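Local coordinates for protein clan CA, family C40, NlpC/P60 superfamily cysteine peptidase (Trichomonas vaginalis, PDB 6BIO) that probably cleaves peptide bonds in bacterial peptidoglycan as a cysteine peptidase of the NlpC/P60 family, at residues A[214-227]-A[262-276]. Residues are numbered along the deposited sequence; the frame is centred on the assembly and turned at random.
Sequences AQDILPGDIITFRT and FYKYPYPVSTIRRYW
F225 meets Y265 in an edge-to-face pair. The edge of Y265 points at the centre of one F225 face; the centroids lie 4.7 Å apart and the planes stand at 71°. V269 CG2 also reaches F225 CE1, at 3.7 Å, and F247 meets the F225 ring from outside the two segments. The backbone N of R226 donates to P268 O, and a bend at chi3 (-62°) brings R226 NH2 to 4.0 Å from P268 CB. NH1 of R226 and the hydroxyl of S270 share a water. I272 lies on the same sheet face as I223. I272 CG2 packs on I217 CD1 at 3.8 Å, and I272 CD1 reaches A214. The CD1 of I223 sits over the centre of the F262 ring in a CH-pi contact.

Strands 222-225 and 269-274 are antiparallel neighbours in the six-stranded sheet of the NlpC/P60 domain. The register slips by one between I223 and F225, a beta bulge. Here T224 O accepts from S270 N, and T224 OG1 accepts from T271 N at 3.1 Å. D205 binds the hydroxyls of T224, S270 and T271.

At the far end R274 grips D221 side-on in a salt bridge. R274 NE binds D221 OD1 and R274 NH2 binds D221 OD2, each at 2.8 Å. The carboxylate and guanidinium planes are nearly coplanar, 21° apart. OD1 also accepts from W276 NE1, and OD2 from L218 N, which comes from above the carboxylate plane.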
ATOM      1  N   ALA A 214      -6.953   8.381 -22.896  1.00 20.86           N
ATOM      2  CA  ALA A 214      -7.701   7.251 -22.356  1.00 20.93           C
ATOM      3  C   ALA A 214      -7.414   5.944 -23.075  1.00 20.69           C
ATOM      4  O   ALA A 214      -7.571   4.884 -22.465  1.00 20.09           O
ATOM      5  CB  ALA A 214      -9.201   7.535 -22.384  1.00 21.20           C
ATOM      6  N   GLN A 215      -6.975   5.991 -24.335  1.00 21.13           N
ATOM      7  CA  GLN A 215      -6.589   4.776 -25.051  1.00 20.55           C
ATOM      8  C   GLN A 215      -5.474   4.022 -24.345  1.00 20.21           C
ATOM      9  O   GLN A 215      -5.335   2.806 -24.527  1.00 20.45           O
ATOM     10  CB  GLN A 215      -6.151   5.127 -26.487  1.00 20.58           C
ATOM     11  N   ASP A 216      -4.671   4.720 -23.560  1.00 19.30           N
ATOM     12  CA  ASP A 216      -3.512   4.136 -22.905  1.00 18.13           C
ATOM     13  C   ASP A 216      -3.817   3.632 -21.501  1.00 15.20           C
ATOM     14  O   ASP A 216      -2.897   3.199 -20.798  1.00 14.55           O
ATOM     15  CB  ASP A 216      -2.386   5.172 -22.853  1.00 19.29           C
ATOM     16  CG  ASP A 216      -1.906   5.552 -24.237  1.00 21.32           C
ATOM     17  OD1 ASP A 216      -1.923   4.672 -25.120  1.00 22.01           O
ATOM     18  OD2 ASP A 216      -1.547   6.727 -24.475  1.00 22.43           O
ATOM     19  N   ILE A 217      -5.080   3.681 -21.067  1.00 14.04           N
ATOM     20  CA  ILE A 217      -5.407   3.299 -19.702  1.00 12.09           C
ATOM     21  C   ILE A 217      -5.208   1.807 -19.520  1.00 12.47           C
ATOM     22  O   ILE A 217      -5.377   1.007 -20.448  1.00 13.67           O
ATOM     23  CB  ILE A 217      -6.852   3.704 -19.379  1.00 12.06           C
ATOM     24  CG1 ILE A 217      -7.127   3.712 -17.887  1.00 11.22           C
ATOM     25  CG2 ILE A 217      -7.851   2.785 -20.107  1.00 12.33           C
ATOM     26  CD1 ILE A 217      -8.442   4.395 -17.517  1.00 11.29           C
ATOM     27  N   LEU A 218      -4.839   1.436 -18.305  1.00 11.19           N
ATOM     28  CA  LEU A 218      -4.582   0.052 -17.958  1.00 11.40           C
ATOM     29  C   LEU A 218      -5.175  -0.253 -16.592  1.00 10.23           C
ATOM     30  O   LEU A 218      -5.397   0.657 -15.780  1.00  9.88           O
ATOM     31  CB  LEU A 218      -3.074  -0.207 -17.904  1.00 12.21           C
ATOM     32  CG  LEU A 218      -2.335  -0.206 -19.227  1.00 13.20           C
ATOM     33  CD1 LEU A 218      -0.859  -0.318 -19.056  1.00 13.62           C
ATOM     34  CD2 LEU A 218      -2.822  -1.345 -20.079  1.00 13.53           C
ATOM     35  N   PRO A 219      -5.408  -1.539 -16.299  1.00  9.89           N
ATOM     36  CA  PRO A 219      -5.948  -1.916 -14.992  1.00  9.59           C
ATOM     37  C   PRO A 219      -5.115  -1.308 -13.874  1.00  9.13           C
ATOM     38  O   PRO A 219      -3.876  -1.342 -13.903  1.00  9.29           O
ATOM     39  CB  PRO A 219      -5.831  -3.443 -15.002  1.00 11.02           C
ATOM     40  CG  PRO A 219      -6.074  -3.778 -16.482  1.00 11.29           C
ATOM     41  CD  PRO A 219      -5.317  -2.699 -17.211  1.00 11.05           C
ATOM     42  N   GLY A 220      -5.797  -0.804 -12.858  1.00  8.40           N
ATOM     43  CA  GLY A 220      -5.139  -0.192 -11.737  1.00  7.48           C
ATOM     44  C   GLY A 220      -4.986   1.307 -11.839  1.00  7.32           C
ATOM     45  O   GLY A 220      -4.738   1.962 -10.816  1.00  7.45           O
ATOM     46  N   ASP A 221      -5.103   1.871 -13.039  1.00  7.32           N
ATOM     47  CA  ASP A 221      -5.130   3.321 -13.166  1.00  7.80           C
ATOM     48  C   ASP A 221      -6.400   3.821 -12.495  1.00  8.38           C
ATOM     49  O   ASP A 221      -7.438   3.166 -12.525  1.00  8.59           O
ATOM     50  CB  ASP A 221      -5.127   3.756 -14.645  1.00  7.88           C
ATOM     51  CG  ASP A 221      -3.842   3.382 -15.382  1.00  8.33           C
ATOM     52  OD1 ASP A 221      -2.839   3.049 -14.712  1.00  9.22           O
ATOM     53  OD2 ASP A 221      -3.856   3.516 -16.654  1.00  9.31           O
ATOM     54  N   ILE A 222      -6.312   4.986 -11.868  1.00  7.04           N
ATOM     55  CA  ILE A 222      -7.494   5.637 -11.306  1.00  7.04           C
ATOM     56  C   ILE A 222      -7.963   6.730 -12.250  1.00  6.58           C
ATOM     57  O   ILE A 222      -7.200   7.264 -13.054  1.00  7.71           O
ATOM     58  CB  ILE A 222      -7.312   6.159  -9.873  1.00  7.51           C
ATOM     59  CG1 ILE A 222      -6.361   7.336  -9.797  1.00  9.17           C
ATOM     60  CG2 ILE A 222      -6.897   4.979  -8.946  1.00  8.30           C
ATOM     61  CD1 ILE A 222      -6.343   7.994  -8.462  1.00 10.95           C
ATOM     62  N   ILE A 223      -9.271   6.959 -12.229  1.00  7.56           N
ATOM     63  CA  ILE A 223      -9.935   7.966 -13.046  1.00  7.36           C
ATOM     64  C   ILE A 223     -10.690   8.878 -12.103  1.00  7.14           C
ATOM     65  O   ILE A 223     -11.536   8.404 -11.343  1.00  7.51           O
ATOM     66  CB  ILE A 223     -10.931   7.321 -14.014  1.00  8.54           C
ATOM     67  CG1 ILE A 223     -10.343   6.127 -14.770  1.00 10.08           C
ATOM     68  CG2 ILE A 223     -11.458   8.359 -14.965  1.00  9.07           C
ATOM     69  CD1 ILE A 223     -11.436   5.140 -15.200  1.00 11.43           C
ATOM     70  N   THR A 224     -10.371  10.177 -12.119  1.00  6.98           N
ATOM     71  CA  THR A 224     -11.123  11.133 -11.318  1.00  6.98           C
ATOM     72  C   THR A 224     -12.166  11.826 -12.184  1.00  6.98           C
ATOM     73  O   THR A 224     -12.026  11.910 -13.411  1.00  7.88           O
ATOM     74  CB  THR A 224     -10.194  12.152 -10.669  1.00  7.71           C
ATOM     75  OG1 THR A 224      -9.493  12.849 -11.698  1.00  8.68           O
ATOM     76  CG2 THR A 224      -9.222  11.443  -9.725  1.00  8.45           C
ATOM     77  N   PHE A 225     -13.235  12.297 -11.539  1.00  7.68           N
ATOM     78  CA  PHE A 225     -14.387  12.856 -12.220  1.00  7.80           C
ATOM     79  C   PHE A 225     -14.888  14.090 -11.477  1.00  7.85           C
ATOM     80  O   PHE A 225     -14.741  14.232 -10.258  1.00  8.24           O
ATOM     81  CB  PHE A 225     -15.552  11.856 -12.288  1.00  7.22           C
ATOM     82  CG  PHE A 225     -15.227  10.511 -12.949  1.00  8.43           C
ATOM     83  CD1 PHE A 225     -15.380  10.348 -14.324  1.00  9.40           C
ATOM     84  CD2 PHE A 225     -14.790   9.412 -12.205  1.00  8.89           C
ATOM     85  CE1 PHE A 225     -15.131   9.104 -14.931  1.00 10.37           C
ATOM     86  CE2 PHE A 225     -14.564   8.204 -12.809  1.00  9.10           C
ATOM     87  CZ  PHE A 225     -14.726   8.046 -14.160  1.00 10.79           C
ATOM     88  N   ARG A 226     -15.563  14.956 -12.253  1.00  7.99           N
ATOM     89  CA  ARG A 226     -16.266  16.115 -11.720  1.00  9.12           C
ATOM     90  C   ARG A 226     -17.750  15.811 -11.798  1.00  9.98           C
ATOM     91  O   ARG A 226     -18.326  15.788 -12.889  1.00 11.87           O
ATOM     92  CB  ARG A 226     -15.886  17.381 -12.509  1.00  9.34           C
ATOM     93  CG  ARG A 226     -14.387  17.589 -12.545  1.00 10.67           C
ATOM     94  CD  ARG A 226     -14.027  19.019 -12.949  1.00 12.39           C
ATOM     95  NE  ARG A 226     -14.513  19.278 -14.296  1.00 13.18           N
ATOM     96  CZ  ARG A 226     -13.916  18.947 -15.425  1.00 12.65           C
ATOM     97  NH1 ARG A 226     -12.689  18.445 -15.436  1.00 13.22           N
ATOM     98  NH2 ARG A 226     -14.537  19.188 -16.586  1.00 13.00           N
ATOM     99  N   THR A 227     -18.367  15.536 -10.647  1.00  9.64           N
ATOM    100  CA  THR A 227     -19.746  15.043 -10.616  1.00  9.96           C
ATOM    101  C   THR A 227     -20.731  15.977  -9.946  1.00 11.06           C
ATOM    102  O   THR A 227     -21.909  15.617  -9.864  1.00 13.18           O
ATOM    103  CB  THR A 227     -19.866  13.648  -9.952  1.00 10.67           C
ATOM    104  OG1 THR A 227     -19.671  13.762  -8.542  1.00 11.43           O
ATOM    105  CG2 THR A 227     -18.876  12.646 -10.542  1.00 11.19           C
ATOM    106  N   PHE A 262     -17.203   2.474 -18.340  1.00 13.20           N
ATOM    107  CA  PHE A 262     -16.480   3.742 -18.365  1.00 13.60           C
ATOM    108  C   PHE A 262     -17.077   4.694 -19.411  1.00 15.26           C
ATOM    109  O   PHE A 262     -17.353   5.873 -19.124  1.00 15.20           O
ATOM    110  CB  PHE A 262     -15.003   3.429 -18.667  1.00 13.93           C
ATOM    111  CG  PHE A 262     -14.054   4.611 -18.625  1.00 14.35           C
ATOM    112  CD1 PHE A 262     -14.367   5.836 -18.014  1.00 14.05           C
ATOM    113  CD2 PHE A 262     -12.791   4.471 -19.220  1.00 14.76           C
ATOM    114  CE1 PHE A 262     -13.414   6.894 -18.012  1.00 14.76           C
ATOM    115  CE2 PHE A 262     -11.851   5.503 -19.218  1.00 15.69           C
ATOM    116  CZ  PHE A 262     -12.164   6.726 -18.625  1.00 14.63           C
ATOM    117  N   TYR A 263     -17.290   4.199 -20.633  1.00 17.29           N
ATOM    118  CA  TYR A 263     -17.727   5.077 -21.712  1.00 19.83           C
ATOM    119  C   TYR A 263     -19.132   5.620 -21.475  1.00 19.04           C
ATOM    120  O   TYR A 263     -19.419   6.749 -21.864  1.00 19.93           O
ATOM    121  CB  TYR A 263     -17.655   4.324 -23.037  1.00 23.45           C
ATOM    122  CG  TYR A 263     -18.111   5.123 -24.231  1.00 27.72           C
ATOM    123  CD1 TYR A 263     -17.288   6.094 -24.783  1.00 29.41           C
ATOM    124  CD2 TYR A 263     -19.370   4.902 -24.821  1.00 29.16           C
ATOM    125  CE1 TYR A 263     -17.699   6.834 -25.883  1.00 30.90           C
ATOM    126  CE2 TYR A 263     -19.784   5.629 -25.907  1.00 30.43           C
ATOM    127  CZ  TYR A 263     -18.940   6.603 -26.440  1.00 31.70           C
ATOM    128  OH  TYR A 263     -19.329   7.354 -27.535  1.00 33.14           O
ATOM    129  N   LYS A 264     -20.001   4.852 -20.818  1.00 18.41           N
ATOM    130  CA  LYS A 264     -21.355   5.294 -20.515  1.00 18.58           C
ATOM    131  C   LYS A 264     -21.486   6.121 -19.236  1.00 16.76           C
ATOM    132  O   LYS A 264     -22.571   6.658 -18.966  1.00 17.88           O
ATOM    133  CB  LYS A 264     -22.282   4.090 -20.376  1.00 21.40           C
ATOM    134  CG  LYS A 264     -22.423   3.295 -21.640  1.00 24.08           C
ATOM    135  CD  LYS A 264     -23.545   2.267 -21.499  1.00 26.67           C
ATOM    136  CE  LYS A 264     -23.886   1.596 -22.823  1.00 28.20           C
ATOM    137  NZ  LYS A 264     -23.731   0.137 -22.717  1.00 29.39           N
ATOM    138  N   TYR A 265     -20.456   6.237 -18.440  1.00 14.59           N
ATOM    139  CA  TYR A 265     -20.589   6.987 -17.200  1.00 13.04           C
ATOM    140  C   TYR A 265     -20.770   8.471 -17.536  1.00 13.84           C
ATOM    141  O   TYR A 265     -19.902   9.050 -18.211  1.00 14.91           O
ATOM    142  CB  TYR A 265     -19.350   6.778 -16.358  1.00 11.88           C
ATOM    143  CG  TYR A 265     -19.418   7.323 -14.957  1.00 11.38           C
ATOM    144  CD1 TYR A 265     -20.396   6.898 -14.061  1.00 11.31           C
ATOM    145  CD2 TYR A 265     -18.476   8.241 -14.496  1.00 11.09           C
ATOM    146  CE1 TYR A 265     -20.448   7.382 -12.788  1.00 11.36           C
ATOM    147  CE2 TYR A 265     -18.523   8.713 -13.201  1.00 11.88           C
ATOM    148  CZ  TYR A 265     -19.505   8.276 -12.360  1.00 12.22           C
ATOM    149  OH  TYR A 265     -19.532   8.752 -11.079  1.00 14.96           O
ATOM    150  N   PRO A 266     -21.827   9.136 -17.066  1.00 13.62           N
ATOM    151  CA  PRO A 266     -22.193  10.446 -17.641  1.00 14.40           C
ATOM    152  C   PRO A 266     -21.597  11.635 -16.915  1.00 15.64           C
ATOM    153  O   PRO A 266     -22.289  12.639 -16.738  1.00 18.14           O
ATOM    154  CB  PRO A 266     -23.720  10.440 -17.516  1.00 15.45           C
ATOM    155  CG  PRO A 266     -23.915   9.697 -16.266  1.00 15.48           C
ATOM    156  CD  PRO A 266     -22.947   8.576 -16.286  1.00 13.99           C
ATOM    157  N   TYR A 267     -20.350  11.557 -16.478  1.00 14.56           N
ATOM    158  CA  TYR A 267     -19.692  12.683 -15.847  1.00 13.51           C
ATOM    159  C   TYR A 267     -18.303  12.848 -16.431  1.00 12.68           C
ATOM    160  O   TYR A 267     -17.673  11.862 -16.827  1.00 13.71           O
ATOM    161  CB  TYR A 267     -19.553  12.456 -14.339  1.00 13.11           C
ATOM    162  CG  TYR A 267     -20.880  12.309 -13.669  1.00 14.00           C
ATOM    163  CD1 TYR A 267     -21.632  13.419 -13.334  1.00 15.66           C
ATOM    164  CD2 TYR A 267     -21.387  11.061 -13.360  1.00 15.00           C
ATOM    165  CE1 TYR A 267     -22.837  13.289 -12.698  1.00 16.52           C
ATOM    166  CE2 TYR A 267     -22.619  10.930 -12.773  1.00 16.61           C
ATOM    167  CZ  TYR A 267     -23.334  12.048 -12.448  1.00 16.87           C
ATOM    168  OH  TYR A 267     -24.547  11.904 -11.830  1.00 19.58           O
ATOM    169  N   PRO A 268     -17.805  14.077 -16.516  1.00 12.36           N
ATOM    170  CA  PRO A 268     -16.517  14.286 -17.173  1.00 12.16           C
ATOM    171  C   PRO A 268     -15.345  13.796 -16.349  1.00 10.51           C
ATOM    172  O   PRO A 268     -15.292  13.976 -15.132  1.00 10.67           O
ATOM    173  CB  PRO A 268     -16.443  15.800 -17.315  1.00 13.20           C
ATOM    174  CG  PRO A 268     -17.346  16.290 -16.253  1.00 13.29           C
ATOM    175  CD  PRO A 268     -18.461  15.347 -16.196  1.00 12.29           C
ATOM    176  N   VAL A 269     -14.396  13.185 -17.044  1.00 10.42           N
ATOM    177  CA  VAL A 269     -13.115  12.824 -16.464  1.00 10.39           C
ATOM    178  C   VAL A 269     -12.309  14.088 -16.211  1.00 10.21           C
ATOM    179  O   VAL A 269     -12.271  15.001 -17.043  1.00 11.37           O
ATOM    180  CB  VAL A 269     -12.347  11.927 -17.441  1.00 11.24           C
ATOM    181  CG1 VAL A 269     -10.933  11.729 -16.931  1.00 11.28           C
ATOM    182  CG2 VAL A 269     -13.050  10.588 -17.594  1.00 11.91           C
ATOM    183  N   SER A 270     -11.594  14.100 -15.088  1.00  9.36           N
ATOM    184  CA  SER A 270     -10.575  15.126 -14.808  1.00  9.13           C
ATOM    185  C   SER A 270      -9.213  14.611 -15.249  1.00  9.48           C
ATOM    186  O   SER A 270      -8.654  15.105 -16.222  1.00  9.76           O
ATOM    187  CB  SER A 270     -10.577  15.499 -13.336  1.00  9.50           C
ATOM    188  OG  SER A 270      -9.530  16.366 -13.061  1.00 10.51           O
ATOM    189  N   THR A 271      -8.662  13.613 -14.552  1.00  9.06           N
ATOM    190  CA  THR A 271      -7.421  12.990 -14.997  1.00  9.06           C
ATOM    191  C   THR A 271      -7.476  11.483 -14.806  1.00  8.51           C
ATOM    192  O   THR A 271      -8.275  10.948 -14.032  1.00  8.60           O
ATOM    193  CB  THR A 271      -6.136  13.559 -14.304  1.00 10.21           C
ATOM    194  OG1 THR A 271      -6.097  13.221 -12.932  1.00 10.19           O
ATOM    195  CG2 THR A 271      -5.989  15.073 -14.498  1.00 10.10           C
ATOM    196  N   ILE A 272      -6.605  10.813 -15.543  1.00  8.43           N
ATOM    197  CA  ILE A 272      -6.279   9.397 -15.373  1.00  8.30           C
ATOM    198  C   ILE A 272      -4.876   9.343 -14.793  1.00  7.95           C
ATOM    199  O   ILE A 272      -3.938   9.920 -15.364  1.00  8.94           O
ATOM    200  CB  ILE A 272      -6.352   8.647 -16.713  1.00  9.24           C
ATOM    201  CG1 ILE A 272      -7.758   8.808 -17.350  1.00  9.76           C
ATOM    202  CG2 ILE A 272      -5.985   7.172 -16.486  1.00  9.49           C
ATOM    203  CD1 ILE A 272      -7.795   8.363 -18.781  1.00 11.55           C
ATOM    204  N   ARG A 273      -4.728   8.652 -13.654  1.00  7.88           N
ATOM    205  CA  ARG A 273      -3.478   8.670 -12.915  1.00  7.46           C
ATOM    206  C   ARG A 273      -3.016   7.245 -12.632  1.00  7.79           C
ATOM    207  O   ARG A 273      -3.810   6.390 -12.195  1.00  7.57           O
ATOM    208  CB  ARG A 273      -3.630   9.398 -11.578  1.00  7.61           C
ATOM    209  CG  ARG A 273      -3.948  10.871 -11.680  1.00  7.94           C
ATOM    210  CD  ARG A 273      -2.863  11.639 -12.355  1.00  8.16           C
ATOM    211  NE  ARG A 273      -3.079  13.077 -12.258  1.00  9.87           N
ATOM    212  CZ  ARG A 273      -2.121  13.991 -12.326  1.00 10.99           C
ATOM    213  NH1 ARG A 273      -0.854  13.630 -12.416  1.00 11.38           N
ATOM    214  NH2 ARG A 273      -2.450  15.290 -12.256  1.00 12.09           N
ATOM    215  N   ARG A 274      -1.728   7.011 -12.850  1.00  7.69           N
ATOM    216  CA  ARG A 274      -1.104   5.695 -12.708  1.00  7.63           C
ATOM    217  C   ARG A 274      -0.141   5.758 -11.523  1.00  8.08           C
ATOM    218  O   ARG A 274       0.911   6.409 -11.585  1.00  8.97           O
ATOM    219  CB  ARG A 274      -0.383   5.325 -14.002  1.00  9.04           C
ATOM    220  CG  ARG A 274       0.359   4.001 -13.908  1.00  9.73           C
ATOM    221  CD  ARG A 274       0.781   3.483 -15.275  1.00 10.45           C
ATOM    222  NE  ARG A 274      -0.394   3.331 -16.137  1.00 11.01           N
ATOM    223  CZ  ARG A 274      -0.375   3.249 -17.459  1.00 11.73           C
ATOM    224  NH1 ARG A 274       0.774   3.235 -18.134  1.00 13.32           N
ATOM    225  NH2 ARG A 274      -1.527   3.162 -18.122  1.00 12.23           N
ATOM    226  N   TYR A 275      -0.535   5.119 -10.433  1.00  7.39           N
ATOM    227  CA  TYR A 275       0.247   5.112  -9.208  1.00  7.29           C
ATOM    228  C   TYR A 275       1.145   3.894  -9.093  1.00  8.03           C
ATOM    229  O   TYR A 275       1.968   3.836  -8.178  1.00  9.83           O
ATOM    230  CB  TYR A 275      -0.677   5.202  -7.993  1.00  7.59           C
ATOM    231  CG  TYR A 275      -1.173   6.595  -7.708  1.00  7.50           C
ATOM    232  CD1 TYR A 275      -2.272   7.122  -8.359  1.00  7.77           C
ATOM    233  CD2 TYR A 275      -0.549   7.369  -6.750  1.00  8.07           C
ATOM    234  CE1 TYR A 275      -2.722   8.409  -8.054  1.00  7.52           C
ATOM    235  CE2 TYR A 275      -0.994   8.655  -6.454  1.00  8.06           C
ATOM    236  CZ  TYR A 275      -2.076   9.161  -7.112  1.00  7.53           C
ATOM    237  OH  TYR A 275      -2.541  10.405  -6.728  1.00  7.96           O
ATOM    238  N   TRP A 276       0.988   2.903  -9.965  1.00  8.33           N
ATOM    239  CA  TRP A 276       1.858   1.739 -10.012  1.00  9.80           C
ATOM    240  C   TRP A 276       2.988   1.985 -10.997  1.00 11.24           C
ATOM    241  O   TRP A 276       2.860   2.774 -11.939  1.00 12.27           O
ATOM    242  CB  TRP A 276       1.056   0.499 -10.414  1.00  9.35           C
ATOM    243  CG  TRP A 276       0.297   0.586 -11.714  1.00  9.46           C
ATOM    244  CD1 TRP A 276      -0.949   1.119 -11.921  1.00  9.60           C
ATOM    245  CD2 TRP A 276       0.755   0.132 -12.975  1.00 10.53           C
ATOM    246  NE1 TRP A 276      -1.295   0.990 -13.238  1.00  9.56           N
ATOM    247  CE2 TRP A 276      -0.264   0.381 -13.909  1.00 10.33           C
ATOM    248  CE3 TRP A 276       1.925  -0.487 -13.408  1.00 11.70           C
ATOM    249  CZ2 TRP A 276      -0.142   0.035 -15.239  1.00 11.48           C
ATOM    250  CZ3 TRP A 276       2.041  -0.812 -14.723  1.00 11.93           C
ATOM    251  CH2 TRP A 276       1.028  -0.550 -15.628  1.00 12.50           C
TER
HETATM  252  O   HOH W   1       0.234   2.912 -21.041  1.00 22.72           O
HETATM  253  O   HOH W   2      -3.280   4.338 -10.301  1.00  7.43           O
HETATM  254  O   HOH W   3     -10.553  18.842 -13.372  1.00 16.26           O